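Local coordinates for protein mannan endo-1,4-beta-mannosidase (Bacillus subtilis, PDB 2WHK) that cleaves internal beta-1,4-mannosidic linkages in mannan, galactomannan and glucomannan, and serves in glucomannan degradation, at residues M18-H23 and D329-I334; D89-W94 and E154-P159; G97-I102 and G323-G328; K145-L150 and D204-D209. All blocks are in the same frame, centred on the assembly; numbering follows the deposited sequence. Where two conformers were deposited one is given.

Interaction 1: M18-H23 and D329-I334; sequences MNWLAH and DSLTPI. With ZN (zinc ion), chain G.
The indole NE1 of W20 meets two oxygens of T332. The sounder bond runs to OG1 (3.2 Å), which lies in the plane of the indole; the one to the carbonyl O of the same residue, at 3.0 Å, is bent to 127° and weak. T332 OG1 has a second partner in R27, so indole and guanidinium meet on one hydroxyl. W20 reaches the C-terminal chain because its CG stands anti to the backbone N (chi1 180°), carrying the indole off the helix, and L331 lays its CB over the face of the five-membered ring while its CD1 packs against W20 CB. A leucine in place of W20 would probably leave T332 OG1 without its indole donor and L331 without the flat surface it rests on. I334 works further along the helix: CG2 sits over the imidazole of H23, 3.6 Å from CG, a CH-pi contact. That ring is held from both sides of its perimeter. ND1 gives a nearly straight bond (2.7 Å, 171°) to the carbonyl O of N19, in the ring plane, and NE2 binds the zinc ion at 2.2 Å. The main-chain carbonyl of H1 and the carboxylate of E336 share the metal, with a water beside them. The arrangement is a zinc site tying the two chain termini together beside the end of helix 12-22.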
loop_
_atom_site.group_PDB
_atom_site.type_symbol
_atom_site.label_atom_id
_atom_site.label_comp_id
_atom_site.label_asym_id
_atom_site.label_seq_id
_atom_site.Cartn_x
_atom_site.Cartn_y
_atom_site.Cartn_z
ATOM N N MET A 18 13.060 -6.753 -1.901
ATOM C CA MET A 18 12.038 -7.270 -2.808
ATOM C C MET A 18 12.228 -8.769 -3.060
ATOM O O MET A 18 11.267 -9.541 -3.019
ATOM C CB MET A 18 12.031 -6.503 -4.128
ATOM C CG MET A 18 10.925 -6.952 -5.081
ATOM S SD MET A 18 9.274 -6.660 -4.401
ATOM C CE MET A 18 8.480 -8.222 -4.776
ATOM N N ASN A 19 13.466 -9.186 -3.305
ATOM C CA ASN A 19 13.740 -10.607 -3.514
ATOM C C ASN A 19 13.405 -11.441 -2.288
ATOM O O ASN A 19 12.802 -12.515 -2.389
ATOM C CB ASN A 19 15.202 -10.817 -3.891
ATOM C CG ASN A 19 15.495 -12.243 -4.245
ATOM O OD1 ASN A 19 14.936 -12.771 -5.203
ATOM N ND2 ASN A 19 16.377 -12.878 -3.485
ATOM N N TRP A 20 13.791 -10.923 -1.127
ATOM C CA TRP A 20 13.531 -11.558 0.160
ATOM C C TRP A 20 12.024 -11.730 0.386
ATOM O O TRP A 20 11.565 -12.807 0.783
ATOM C CB TRP A 20 14.193 -10.695 1.235
ATOM C CG TRP A 20 14.067 -11.135 2.643
ATOM C CD1 TRP A 20 14.887 -11.989 3.315
ATOM C CD2 TRP A 20 13.096 -10.685 3.586
ATOM N NE1 TRP A 20 14.478 -12.115 4.614
ATOM C CE2 TRP A 20 13.368 -11.334 4.807
ATOM C CE3 TRP A 20 12.016 -9.796 3.518
ATOM C CZ2 TRP A 20 12.611 -11.120 5.949
ATOM C CZ3 TRP A 20 11.261 -9.591 4.647
ATOM C CH2 TRP A 20 11.556 -10.255 5.851
ATOM N N LEU A 21 11.251 -10.677 0.114
ATOM C CA LEU A 21 9.792 -10.734 0.256
ATOM C C LEU A 21 9.199 -11.847 -0.609
ATOM O O LEU A 21 8.361 -12.621 -0.144
ATOM C CB LEU A 21 9.143 -9.392 -0.111
ATOM C CG LEU A 21 9.288 -8.232 0.870
ATOM C CD1 LEU A 21 8.827 -6.937 0.205
ATOM C CD2 LEU A 21 8.509 -8.493 2.170
ATOM N N ALA A 22 9.663 -11.932 -1.852
ATOM C CA ALA A 22 9.122 -12.893 -2.822
ATOM C C ALA A 22 9.340 -14.353 -2.419
ATOM O O ALA A 22 8.557 -15.231 -2.822
ATOM C CB ALA A 22 9.699 -12.626 -4.204
ATOM N N HIS A 23 10.390 -14.623 -1.632
ATOM C CA HIS A 23 10.705 -15.988 -1.181
ATOM C C HIS A 23 10.096 -16.388 0.155
ATOM O O HIS A 23 10.298 -17.513 0.606
ATOM C CB HIS A 23 12.230 -16.178 -1.124
ATOM C CG HIS A 23 12.867 -16.234 -2.471
ATOM N ND1 HIS A 23 13.115 -15.107 -3.225
ATOM C CD2 HIS A 23 13.303 -17.286 -3.205
ATOM C CE1 HIS A 23 13.681 -15.465 -4.365
ATOM N NE2 HIS A 23 13.800 -16.780 -4.379
ATOM N N ASP A 329 23.529 -7.249 10.148
ATOM C CA ASP A 329 23.652 -6.373 8.977
ATOM C C ASP A 329 23.180 -7.008 7.663
ATOM O O ASP A 329 23.366 -6.421 6.600
ATOM C CB ASP A 329 25.102 -5.858 8.829
ATOM C CG ASP A 329 26.115 -6.966 8.506
ATOM O OD1 ASP A 329 25.720 -8.094 8.113
ATOM O OD2 ASP A 329 27.335 -6.700 8.634
ATOM N N SER A 330 22.583 -8.201 7.726
ATOM C CA SER A 330 21.947 -8.795 6.545
ATOM C C SER A 330 20.558 -9.347 6.851
ATOM O O SER A 330 20.216 -9.644 8.000
ATOM C CB SER A 330 22.832 -9.864 5.876
ATOM O OG SER A 330 23.800 -10.378 6.774
ATOM N N LEU A 331 19.759 -9.454 5.797
ATOM C CA LEU A 331 18.411 -9.979 5.905
ATOM C C LEU A 331 18.477 -11.423 6.370
ATOM O O LEU A 331 19.470 -12.123 6.117
ATOM C CB LEU A 331 17.694 -9.894 4.555
ATOM C CG LEU A 331 17.499 -8.485 3.988
ATOM C CD1 LEU A 331 16.917 -8.541 2.591
ATOM C CD2 LEU A 331 16.617 -7.651 4.918
ATOM N N THR A 332 17.435 -11.868 7.066
ATOM C CA THR A 332 17.351 -13.272 7.476
ATOM C C THR A 332 17.379 -14.136 6.214
ATOM O O THR A 332 16.914 -13.706 5.157
ATOM C CB THR A 332 16.100 -13.559 8.312
ATOM O OG1 THR A 332 14.939 -13.136 7.590
ATOM C CG2 THR A 332 16.169 -12.842 9.676
ATOM N N PRO A 333 17.971 -15.345 6.302
ATOM C CA PRO A 333 18.249 -16.098 5.081
ATOM C C PRO A 333 17.032 -16.424 4.212
ATOM O O PRO A 333 15.962 -16.772 4.722
ATOM C CB PRO A 333 18.898 -17.393 5.598
ATOM C CG PRO A 333 19.483 -17.019 6.904
ATOM C CD PRO A 333 18.530 -16.010 7.494
ATOM N N ILE A 334 17.222 -16.296 2.904
ATOM C CA ILE A 334 16.239 -16.723 1.928
ATOM C C ILE A 334 16.185 -18.246 1.891
ATOM O O ILE A 334 17.228 -18.919 1.902
ATOM C CB ILE A 334 16.607 -16.192 0.530
ATOM C CG1 ILE A 334 16.344 -14.684 0.459
ATOM C CG2 ILE A 334 15.813 -16.894 -0.552
ATOM C CD1 ILE A 334 16.999 -14.036 -0.713
HETATM ZN ZN ZN G . 14.531 -18.134 -5.914
HETATM O O HOH W 1 13.344 -19.969 -5.360
#

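Interaction 2: D89-W94 and E154-P159; sequences DLMSYW and ENQGVP. With CA (calcium ion), chain E.
W94 of helix 87-95 packs on V158 and P159, in the loop where a Schellman motif ends helix 134-154 and the chain runs on into strand 160-163 of the TIM barrel. G157, with positive phi, is the C-prime residue of that motif. The indole of W94 swings out with CG anti to the backbone N (chi1 170°), which turns one face to the loop. P159 meets that face with its CD, 3.4 Å from the centroid of the six-membered ring and only 11° off its normal, a CH-pi contact. V158 straddles the stem of the indole, where the five-membered ring joins CB: CG1 lies 3.7 Å from W94 CB, and CG2 is near CD1. An alanine at W94 would probably leave the P159 ring without its aromatic partner and open a gap between helix and loop. The far edge of the contact is thinner. M91 runs straight through chi2 and then bends at chi3 (-64°), its SD passing 4.0 Å from CG of Q156, whose own chain is folded at chi2. E154 faces elsewhere, extended beyond CG toward the calcium ion, with G207 O among the other ligands; its OE1 and OE2 both bind the metal, each at 2.5 Å.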
loop_
_atom_site.group_PDB
_atom_site.type_symbol
_atom_site.label_atom_id
_atom_site.label_comp_id
_atom_site.label_asym_id
_atom_site.label_seq_id
_atom_site.Cartn_x
_atom_site.Cartn_y
_atom_site.Cartn_z
ATOM N N ASP A 89 9.237 9.383 11.626
ATOM C CA ASP A 89 8.844 8.136 12.268
ATOM C C ASP A 89 9.018 6.928 11.333
ATOM O O ASP A 89 9.414 5.849 11.781
ATOM C CB ASP A 89 7.406 8.227 12.784
ATOM C CG ASP A 89 7.274 9.092 14.042
ATOM O OD1 ASP A 89 8.199 9.101 14.878
ATOM O OD2 ASP A 89 6.224 9.743 14.198
ATOM N N LEU A 90 8.738 7.105 10.043
ATOM C CA LEU A 90 8.916 6.015 9.071
ATOM C C LEU A 90 10.388 5.636 8.937
ATOM O O LEU A 90 10.724 4.455 8.852
ATOM C CB LEU A 90 8.356 6.388 7.694
ATOM C CG LEU A 90 6.845 6.626 7.585
ATOM C CD1 LEU A 90 6.485 6.989 6.152
ATOM C CD2 LEU A 90 6.058 5.388 8.059
ATOM N N MET A 91 11.262 6.636 8.897
ATOM C CA MET A 91 12.699 6.389 8.813
ATOM C C MET A 91 13.216 5.707 10.070
ATOM O O MET A 91 14.043 4.804 9.978
ATOM C CB MET A 91 13.469 7.687 8.546
ATOM C CG MET A 91 13.271 8.186 7.119
ATOM S SD MET A 91 14.147 9.704 6.678
ATOM C CE MET A 91 13.366 10.873 7.774
ATOM N N SER A 92 12.721 6.122 11.234
ATOM C CA SER A 92 13.077 5.459 12.491
ATOM C C SER A 92 12.560 4.018 12.512
ATOM O O SER A 92 13.219 3.129 13.036
ATOM C CB SER A 92 12.528 6.225 13.688
ATOM O OG SER A 92 13.170 7.484 13.825
ATOM N N TYR A 93 11.387 3.797 11.931
ATOM C CA TYR A 93 10.814 2.456 11.874
ATOM C C TYR A 93 11.733 1.499 11.116
ATOM O O TYR A 93 11.960 0.369 11.558
ATOM C CB TYR A 93 9.405 2.458 11.253
ATOM C CG TYR A 93 8.509 1.441 11.916
ATOM C CD1 TYR A 93 7.919 1.717 13.143
ATOM C CD2 TYR A 93 8.285 0.186 11.349
ATOM C CE1 TYR A 93 7.110 0.786 13.777
ATOM C CE2 TYR A 93 7.476 -0.752 11.976
ATOM C CZ TYR A 93 6.889 -0.446 13.194
ATOM O OH TYR A 93 6.103 -1.359 13.850
ATOM N N TRP A 94 12.249 1.961 9.978
ATOM C CA TRP A 94 13.235 1.211 9.193
ATOM C C TRP A 94 14.522 0.980 9.985
ATOM O O TRP A 94 15.015 -0.139 10.080
ATOM C CB TRP A 94 13.547 1.940 7.885
ATOM C CG TRP A 94 14.705 1.357 7.147
ATOM C CD1 TRP A 94 15.967 1.860 7.081
ATOM C CD2 TRP A 94 14.717 0.139 6.388
ATOM N NE1 TRP A 94 16.769 1.042 6.330
ATOM C CE2 TRP A 94 16.026 -0.024 5.887
ATOM C CE3 TRP A 94 13.750 -0.823 6.077
ATOM C CZ2 TRP A 94 16.389 -1.099 5.081
ATOM C CZ3 TRP A 94 14.116 -1.899 5.286
ATOM C CH2 TRP A 94 15.423 -2.023 4.794
ATOM N N GLU A 154 14.498 8.153 0.394
ATOM C CA GLU A 154 15.511 7.623 -0.537
ATOM C C GLU A 154 16.929 8.007 -0.126
ATOM O O GLU A 154 17.868 7.216 -0.299
ATOM C CB GLU A 154 15.282 8.081 -1.985
ATOM C CG GLU A 154 15.990 7.167 -3.006
ATOM C CD GLU A 154 16.394 7.840 -4.308
ATOM O OE1 GLU A 154 16.577 9.074 -4.353
ATOM O OE2 GLU A 154 16.559 7.121 -5.315
ATOM N N ASN A 155 17.076 9.219 0.411
ATOM C CA ASN A 155 18.372 9.715 0.877
ATOM C C ASN A 155 18.956 8.903 2.025
ATOM O O ASN A 155 20.165 8.925 2.230
ATOM C CB ASN A 155 18.268 11.177 1.315
ATOM C CG ASN A 155 18.068 12.130 0.146
ATOM O OD1 ASN A 155 18.279 11.781 -1.016
ATOM N ND2 ASN A 155 17.668 13.352 0.462
ATOM N N GLN A 156 18.102 8.213 2.779
ATOM C CA GLN A 156 18.554 7.302 3.829
ATOM C C GLN A 156 18.455 5.825 3.408
ATOM O O GLN A 156 18.567 4.929 4.244
ATOM C CB GLN A 156 17.755 7.553 5.104
ATOM C CG GLN A 156 17.924 8.966 5.652
ATOM C CD GLN A 156 19.140 9.103 6.542
ATOM O OE1 GLN A 156 20.284 8.986 6.089
ATOM N NE2 GLN A 156 18.900 9.359 7.822
ATOM N N GLY A 157 18.282 5.577 2.116
ATOM C CA GLY A 157 18.236 4.218 1.582
ATOM C C GLY A 157 17.080 3.361 2.066
ATOM O O GLY A 157 17.183 2.139 2.088
ATOM N N VAL A 158 15.980 3.999 2.448
ATOM C CA VAL A 158 14.839 3.302 3.045
ATOM C C VAL A 158 13.888 2.778 1.961
ATOM O O VAL A 158 13.271 3.581 1.252
ATOM C CB VAL A 158 14.047 4.253 3.986
ATOM C CG1 VAL A 158 12.894 3.526 4.639
ATOM C CG2 VAL A 158 14.963 4.854 5.055
ATOM N N PRO A 159 13.752 1.441 1.824
ATOM C CA PRO A 159 12.739 0.945 0.887
ATOM C C PRO A 159 11.328 1.286 1.362
ATOM O O PRO A 159 11.060 1.271 2.570
ATOM C CB PRO A 159 12.965 -0.576 0.875
ATOM C CG PRO A 159 14.285 -0.787 1.534
ATOM C CD PRO A 159 14.455 0.332 2.486
HETATM CA CA CA E . 17.412 9.027 -6.696
HETATM O O HOH W 2 15.972 10.986 -6.707
HETATM O O HOH W 3 19.204 10.268 -5.811
HETATM O O HOH W 4 18.666 7.329 -7.720
#

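Interaction 3: G97-I102 and G323-G328; sequences GGIPQI and GEIWNG. With CA (calcium ion), chain D.
G97 O takes a nearly straight hydrogen bond from G323 N (3.1 Å, 176°), the donor standing well above the carbonyl plane. This is the close part of the contact: the two glycines bring their CA atoms within 4.6 Å. G97 has little room for a side chain, which would probably crowd G323 N and the preceding carbonyl. The positive phi of G97 also makes it the C-prime residue of the Schellman motif that ends helix 87-95. I325 continues the tight side. Its CG1 is anti to the carbonyl carbon (chi1 -62°), which sends CD1 in beneath G97 O and up to CD1 of I99, 3.5 Å away, so the two isoleucines meet methyl to methyl.

On the other flank the fit is looser and water does the joining. W326 comes no nearer than 4.4 Å, from its CD1 to CA of G97. One water donates to G97 O and accepts from W326 N, giving that carbonyl a second donor; another donates to G98 O and accepts from W326 NE1 at 2.9 Å. E324 turns away, and its carboxylate grips a calcium ion through both oxygens, with N30, T319 O and four waters around the metal. The contact lies where helix 87-95 gives way to barrel strand 99-105: W94 of that helix meets W326 edge-to-face, strand 63-70 pairs with I99, and L331 of strand 330-331 packs on I325 and W326.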
loop_
_atom_site.group_PDB
_atom_site.type_symbol
_atom_site.label_atom_id
_atom_site.label_comp_id
_atom_site.label_asym_id
_atom_site.label_seq_id
_atom_site.Cartn_x
_atom_site.Cartn_y
_atom_site.Cartn_z
ATOM N N GLY A 97 14.082 -1.783 12.482
ATOM C CA GLY A 97 13.873 -3.166 12.051
ATOM C C GLY A 97 12.538 -3.471 11.408
ATOM O O GLY A 97 12.176 -4.643 11.286
ATOM N N GLY A 98 11.810 -2.423 11.009
ATOM C CA GLY A 98 10.544 -2.546 10.290
ATOM C C GLY A 98 10.674 -1.972 8.888
ATOM O O GLY A 98 11.784 -1.687 8.434
ATOM N N ILE A 99 9.540 -1.830 8.201
ATOM C CA ILE A 99 9.486 -1.302 6.831
ATOM C C ILE A 99 8.303 -0.346 6.706
ATOM O O ILE A 99 7.223 -0.649 7.202
ATOM C CB ILE A 99 9.285 -2.427 5.794
ATOM C CG1 ILE A 99 10.497 -3.366 5.756
ATOM C CG2 ILE A 99 9.033 -1.832 4.404
ATOM C CD1 ILE A 99 10.263 -4.645 4.969
ATOM N N PRO A 100 8.496 0.817 6.057
ATOM C CA PRO A 100 7.361 1.719 5.867
ATOM C C PRO A 100 6.510 1.423 4.638
ATOM O O PRO A 100 7.010 0.885 3.649
ATOM C CB PRO A 100 8.024 3.077 5.706
ATOM C CG PRO A 100 9.360 2.779 5.150
ATOM C CD PRO A 100 9.766 1.448 5.649
ATOM N N GLN A 101 5.235 1.802 4.724
ATOM C CA GLN A 101 4.280 1.694 3.622
ATOM C C GLN A 101 3.597 3.044 3.480
ATOM O O GLN A 101 3.221 3.650 4.474
ATOM C CB GLN A 101 3.243 0.594 3.915
ATOM C CG GLN A 101 2.271 0.282 2.774
ATOM C CD GLN A 101 0.899 0.958 2.885
ATOM O OE1 GLN A 101 -0.043 0.536 2.218
ATOM N NE2 GLN A 101 0.779 1.995 3.725
ATOM N N ILE A 102 3.443 3.515 2.246
ATOM C CA ILE A 102 2.800 4.805 1.996
ATOM C C ILE A 102 1.675 4.663 0.982
ATOM O O ILE A 102 1.856 4.064 -0.087
ATOM C CB ILE A 102 3.805 5.875 1.544
ATOM C CG1 ILE A 102 4.756 6.217 2.700
ATOM C CG2 ILE A 102 3.051 7.135 1.078
ATOM C CD1 ILE A 102 5.998 7.017 2.301
ATOM N N GLY A 323 11.818 -6.430 13.771
ATOM C CA GLY A 323 13.002 -7.081 14.320
ATOM C C GLY A 323 13.312 -8.458 13.752
ATOM O O GLY A 323 14.384 -9.004 14.024
ATOM N N GLU A 324 12.388 -9.020 12.968
ATOM C CA GLU A 324 12.581 -10.337 12.350
ATOM C C GLU A 324 12.922 -10.264 10.855
ATOM O O GLU A 324 12.971 -11.297 10.166
ATOM C CB GLU A 324 11.341 -11.218 12.576
ATOM C CG GLU A 324 11.058 -11.516 14.038
ATOM C CD GLU A 324 9.943 -12.541 14.230
ATOM O OE1 GLU A 324 8.777 -12.237 13.903
ATOM O OE2 GLU A 324 10.220 -13.661 14.719
ATOM N N ILE A 325 13.167 -9.054 10.355
ATOM C CA ILE A 325 13.610 -8.851 8.981
ATOM C C ILE A 325 15.132 -9.021 8.870
ATOM O O ILE A 325 15.626 -9.682 7.954
ATOM C CB ILE A 325 13.198 -7.454 8.457
ATOM C CG1 ILE A 325 11.675 -7.312 8.454
ATOM C CG2 ILE A 325 13.759 -7.229 7.058
ATOM C CD1 ILE A 325 11.188 -5.893 8.161
ATOM N N TRP A 326 15.862 -8.417 9.811
ATOM C CA TRP A 326 17.332 -8.430 9.823
ATOM C C TRP A 326 17.911 -9.390 10.856
ATOM O O TRP A 326 17.383 -9.528 11.954
ATOM C CB TRP A 326 17.862 -7.025 10.138
ATOM C CG TRP A 326 17.504 -6.051 9.096
ATOM C CD1 TRP A 326 16.381 -5.281 9.050
ATOM C CD2 TRP A 326 18.245 -5.756 7.911
ATOM N NE1 TRP A 326 16.377 -4.527 7.910
ATOM C CE2 TRP A 326 17.511 -4.797 7.192
ATOM C CE3 TRP A 326 19.463 -6.209 7.388
ATOM C CZ2 TRP A 326 17.956 -4.273 5.977
ATOM C CZ3 TRP A 326 19.902 -5.696 6.181
ATOM C CH2 TRP A 326 19.150 -4.732 5.487
ATOM N N ASN A 327 19.005 -10.044 10.485
ATOM C CA ASN A 327 19.879 -10.703 11.440
ATOM C C ASN A 327 21.210 -9.967 11.359
ATOM O O ASN A 327 22.044 -10.258 10.501
ATOM C CB ASN A 327 20.034 -12.188 11.113
ATOM C CG ASN A 327 21.058 -12.883 12.004
ATOM O OD1 ASN A 327 21.859 -13.685 11.528
ATOM N ND2 ASN A 327 21.038 -12.569 13.295
ATOM N N GLY A 328 21.376 -8.975 12.228
ATOM C CA GLY A 328 22.539 -8.101 12.186
ATOM C C GLY A 328 22.486 -7.190 10.974
ATOM O O GLY A 328 21.503 -6.473 10.771
HETATM CA CA CA D . 7.695 -14.373 14.435
HETATM O O HOH W 5 14.243 -6.469 11.505
HETATM O O HOH W 6 14.326 -2.691 8.835
HETATM O O HOH W 7 7.316 -16.752 14.244
HETATM O O HOH W 8 5.504 -14.850 15.692
HETATM O O HOH W 9 7.594 -12.811 16.395
HETATM O O HOH W 10 8.556 -15.544 16.547
#

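Interaction 4: K145-L150 and D204-D209; sequences KIADGL and DTRGLD. With CA (calcium ion), chain E.
The guanidinium of R206 has CB of A147 over one face, 3.3 Å from NH1 and offset toward the rim, and the carboxylate of D148 at its edge. D148 OD1 takes the salt bridge: NH2 donates to it at 2.7 Å with an angle of 158°, close to the guanidinium plane and nearly along the C-O bond of the acid, while the bond from NH1 is long and weak. The two planes are turned 60° apart, so a single oxygen is used instead of a flat two-pronged pairing. R206 gets there by folding at chi2 and chi3, which curls the chain back over A147. S144 O and the hydroxyl of Y201 also bond NH1. In the TIM barrel this joins helix 134-154 to the end of helix 185-205, two of the outer helices, where G207 leaves helical geometry with positive phi. Away from the salt bridge, toward L150, the contact is apolar: CD1 of L208 wedges between CB of A147 and CB of L150, 3.9 Å from the latter. Beyond the turn, G207 O binds the calcium ion at 2.3 Å; one of the metal's waters donates to R206 O and another to OD2 of D209.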
loop_
_atom_site.group_PDB
_atom_site.type_symbol
_atom_site.label_atom_id
_atom_site.label_comp_id
_atom_site.label_asym_id
_atom_site.label_seq_id
_atom_site.Cartn_x
_atom_site.Cartn_y
_atom_site.Cartn_z
ATOM N N LYS A 145 5.173 17.312 -4.658
ATOM C CA LYS A 145 5.266 17.374 -3.201
ATOM C C LYS A 145 5.417 15.981 -2.580
ATOM O O LYS A 145 6.173 15.805 -1.627
ATOM C CB LYS A 145 4.052 18.086 -2.602
ATOM C CG LYS A 145 4.261 18.536 -1.165
ATOM C CD LYS A 145 3.178 19.511 -0.734
ATOM C CE LYS A 145 3.346 19.931 0.715
ATOM N NZ LYS A 145 2.106 20.526 1.288
ATOM N N ILE A 146 4.683 15.012 -3.111
ATOM C CA ILE A 146 4.814 13.619 -2.687
ATOM C C ILE A 146 6.248 13.142 -2.940
ATOM O O ILE A 146 6.863 12.537 -2.070
ATOM C CB ILE A 146 3.814 12.703 -3.427
ATOM C CG1 ILE A 146 2.375 13.022 -3.000
ATOM C CG2 ILE A 146 4.114 11.241 -3.139
ATOM C CD1 ILE A 146 1.335 12.603 -3.993
ATOM N N ALA A 147 6.779 13.429 -4.126
ATOM C CA ALA A 147 8.153 13.012 -4.478
ATOM C C ALA A 147 9.201 13.670 -3.582
ATOM O O ALA A 147 10.192 13.025 -3.216
ATOM C CB ALA A 147 8.452 13.300 -5.959
ATOM N N ASP A 148 8.983 14.940 -3.227
ATOM C CA ASP A 148 9.845 15.633 -2.264
ATOM C C ASP A 148 9.892 14.841 -0.951
ATOM O O ASP A 148 10.956 14.674 -0.353
ATOM C CB ASP A 148 9.348 17.057 -1.965
ATOM C CG ASP A 148 9.479 18.013 -3.147
ATOM O OD1 ASP A 148 10.100 17.680 -4.174
ATOM O OD2 ASP A 148 8.927 19.127 -3.045
ATOM N N GLY A 149 8.736 14.359 -0.501
ATOM C CA GLY A 149 8.673 13.538 0.711
ATOM C C GLY A 149 9.391 12.203 0.553
ATOM O O GLY A 149 10.186 11.799 1.413
ATOM N N LEU A 150 9.111 11.512 -0.548
ATOM C CA LEU A 150 9.737 10.220 -0.823
ATOM C C LEU A 150 11.255 10.358 -0.937
ATOM O O LEU A 150 11.989 9.483 -0.484
ATOM C CB LEU A 150 9.135 9.571 -2.079
ATOM C CG LEU A 150 7.631 9.246 -2.012
ATOM C CD1 LEU A 150 7.082 8.739 -3.358
ATOM C CD2 LEU A 150 7.341 8.241 -0.891
ATOM N N ASP A 204 11.390 8.147 -13.326
ATOM C CA ASP A 204 12.242 8.851 -14.301
ATOM C C ASP A 204 12.458 10.315 -13.934
ATOM O O ASP A 204 13.583 10.757 -13.729
ATOM C CB ASP A 204 11.651 8.783 -15.715
ATOM C CG ASP A 204 11.370 7.372 -16.175
ATOM O OD1 ASP A 204 11.942 6.405 -15.613
ATOM O OD2 ASP A 204 10.566 7.235 -17.119
ATOM N N THR A 205 11.375 11.080 -13.852
ATOM C CA THR A 205 11.485 12.516 -13.625
ATOM C C THR A 205 12.152 12.826 -12.289
ATOM O O THR A 205 12.959 13.749 -12.193
ATOM C CB THR A 205 10.103 13.203 -13.703
ATOM O OG1 THR A 205 9.428 12.760 -14.882
ATOM C CG2 THR A 205 10.243 14.715 -13.731
ATOM N N ARG A 206 11.840 12.034 -11.265
ATOM C CA ARG A 206 12.371 12.268 -9.926
ATOM C C ARG A 206 13.408 11.237 -9.449
ATOM O O ARG A 206 13.959 11.392 -8.357
ATOM C CB ARG A 206 11.209 12.382 -8.930
ATOM C CG ARG A 206 10.225 13.512 -9.281
ATOM C CD ARG A 206 10.872 14.911 -9.220
ATOM N NE ARG A 206 11.430 15.194 -7.901
ATOM C CZ ARG A 206 10.789 15.804 -6.908
ATOM N NH1 ARG A 206 9.541 16.251 -7.068
ATOM N NH2 ARG A 206 11.407 15.980 -5.746
ATOM N N GLY A 207 13.679 10.213 -10.259
ATOM C CA GLY A 207 14.793 9.281 -9.998
ATOM C C GLY A 207 14.698 8.510 -8.688
ATOM O O GLY A 207 15.713 8.182 -8.073
ATOM N N LEU A 208 13.476 8.209 -8.258
ATOM C CA LEU A 208 13.261 7.556 -6.965
ATOM C C LEU A 208 13.421 6.034 -7.093
ATOM O O LEU A 208 12.587 5.357 -7.695
ATOM C CB LEU A 208 11.889 7.945 -6.398
ATOM C CG LEU A 208 11.737 9.443 -6.095
ATOM C CD1 LEU A 208 10.284 9.782 -5.777
ATOM C CD2 LEU A 208 12.655 9.902 -4.973
ATOM N N ASP A 209 14.518 5.509 -6.538
ATOM C CA ASP A 209 14.903 4.104 -6.729
ATOM C C ASP A 209 14.677 3.202 -5.509
ATOM O O ASP A 209 15.205 2.086 -5.431
ATOM C CB ASP A 209 16.369 4.048 -7.174
ATOM C CG ASP A 209 16.559 4.565 -8.588
ATOM O OD1 ASP A 209 15.658 4.341 -9.425
ATOM O OD2 ASP A 209 17.618 5.183 -8.867
HETATM CA CA CA E . 17.412 9.027 -6.696
HETATM O O HOH W 2 15.972 10.986 -6.707
HETATM O O HOH W 4 18.666 7.329 -7.720
HETATM O O HOH W 3 19.204 10.268 -5.811
#

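In the fold
Interactions 2 and 4 share one calcium ion and its waters, and E154 OE2 also takes the amide of D209. Interactions 1 and 3 are joined through the small antiparallel pair 326-327 and 330-331, with I325 O bonded to T332 N. Interaction 3 also abuts interaction 2, where Y93 O meets G98 N. Interaction 4 is the most buried, with a salt bridge near its surface; interaction 2 meets by apolar and CH-pi packing, whereas interactions 1 and 3 mix hydrogen bonds with packing where the C-terminal chain meets the barrel.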